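Local coordinates for protein Phospholipase/Carboxylesterase (Dyadobacter fermentans, PDB 4H0C) that probably hydrolyses carboxylic esters, perhaps including palmitoyl-protein thioesters, as an alpha/beta hydrolase of the phospholipase/carboxylesterase family, at residues F67-V71 against G134-Q138. Residues are numbered along the deposited sequence; the frame is centred on the assembly and turned at random.
Sequences FMAPV and GLIGQ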
# COMPACT_ATOMS: atom_id res chain seq x y z
N PHE A 67 -8.15 -9.76 -5.15
CA PHE A 67 -8.54 -8.35 -5.03
C PHE A 67 -9.62 -7.96 -6.03
O PHE A 67 -10.35 -7.00 -5.81
CB PHE A 67 -7.31 -7.42 -5.11
CG PHE A 67 -6.87 -7.04 -6.51
CD1 PHE A 67 -6.89 -5.71 -6.92
CD2 PHE A 67 -6.36 -8.01 -7.39
CE1 PHE A 67 -6.45 -5.35 -8.19
CE2 PHE A 67 -5.92 -7.65 -8.66
CZ PHE A 67 -5.99 -6.33 -9.07
N MSE A 68 -9.73 -8.73 -7.12
CA MSE A 68 -10.78 -8.49 -8.11
C MSE A 68 -12.04 -9.38 -8.01
O MSE A 68 -12.87 -9.37 -8.92
CB MSE A 68 -10.19 -8.47 -9.50
CG MSE A 68 -9.46 -7.13 -9.68
SE MSE A 68 -8.77 -6.95 -11.40
CE MSE A 68 -8.03 -8.72 -11.50
N ALA A 69 -12.17 -10.13 -6.93
CA ALA A 69 -13.44 -10.76 -6.61
C ALA A 69 -14.52 -9.68 -6.37
O ALA A 69 -14.20 -8.55 -5.95
CB ALA A 69 -13.32 -11.65 -5.38
N PRO A 70 -15.81 -10.02 -6.61
CA PRO A 70 -16.88 -9.10 -6.14
C PRO A 70 -16.60 -8.68 -4.72
O PRO A 70 -16.41 -9.53 -3.84
CB PRO A 70 -18.13 -9.97 -6.19
CG PRO A 70 -17.83 -10.95 -7.29
CD PRO A 70 -16.35 -11.24 -7.24
N VAL A 71 -16.56 -7.38 -4.50
CA VAL A 71 -15.97 -6.87 -3.27
C VAL A 71 -16.68 -7.39 -2.01
O VAL A 71 -16.04 -7.62 -0.96
CB VAL A 71 -15.82 -5.34 -3.29
CG1 VAL A 71 -17.19 -4.65 -3.24
CG2 VAL A 71 -14.92 -4.90 -2.14
N GLY A 134 -3.22 -3.05 -7.50
CA GLY A 134 -4.23 -2.19 -8.10
C GLY A 134 -5.36 -1.91 -7.11
O GLY A 134 -5.45 -2.54 -6.05
N LEU A 135 -6.23 -0.98 -7.48
CA LEU A 135 -7.42 -0.70 -6.68
C LEU A 135 -8.34 -1.94 -6.65
O LEU A 135 -8.32 -2.76 -7.55
CB LEU A 135 -8.13 0.52 -7.23
CG LEU A 135 -7.41 1.89 -7.08
CD1 LEU A 135 -8.16 2.92 -7.91
CD2 LEU A 135 -7.27 2.34 -5.62
N ILE A 136 -9.16 -2.04 -5.61
CA ILE A 136 -9.80 -3.31 -5.23
C ILE A 136 -11.24 -3.39 -5.71
O ILE A 136 -11.99 -2.43 -5.59
CB ILE A 136 -9.70 -3.52 -3.69
CG1 ILE A 136 -8.23 -3.74 -3.25
CG2 ILE A 136 -10.57 -4.68 -3.21
CD1 ILE A 136 -8.01 -3.80 -1.75
N GLY A 137 -11.64 -4.56 -6.25
CA GLY A 137 -13.04 -4.88 -6.54
C GLY A 137 -13.22 -5.38 -7.95
O GLY A 137 -12.52 -4.93 -8.84
N GLN A 138 -14.18 -6.28 -8.17
CA GLN A 138 -14.49 -6.71 -9.52
C GLN A 138 -14.88 -5.50 -10.37
O GLN A 138 -14.41 -5.36 -11.51
CB GLN A 138 -15.61 -7.74 -9.52
CG GLN A 138 -15.81 -8.37 -10.89
CD GLN A 138 -16.77 -9.52 -10.85
OE1 GLN A 138 -16.38 -10.65 -10.62
NE2 GLN A 138 -18.04 -9.24 -11.05
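F67 meets I136 first through its CB, 4.2 Å from I136 CG1. A chi1 of 85° tucks CG over the backbone, between N and C, and the ring reaches along 134-138: CD1 and CE1 both lie 3.3 Å from L135 O, their C-H edge facing that oxygen almost level with the ring, while G134 O stands obliquely, 3.6 Å from CD1. M68 CG covers one face, 3.6 Å above the ring centre. Replacing F67 by an alanine removes the ring and is likely to leave the G134 and L135 carbonyls without their aromatic edge and M68 CG without the face it lies on. A hydrogen bond from G137 N to F67 O, 2.8 Å, joins the backbones, with a weak one from Q138 N to A69 O. At G137's phi/psi of 130°/148° a CB would jam against I136 O. Q138 OE1 rests 3.4 Å from P70 CD. F67 N hydrogen-bonds a citrate, probably from the crystallisation liquor, and the F67 ring lies close to a possible Ser-His-Asp triad, consistent with a place beside the active site. The contact joins loops following strands 50-55 and 127-131; R169 of helix 167-179 hydrogen-bonds L135 O and G137 O, F67 also touches helix 109-120, and I136 helix 77-94.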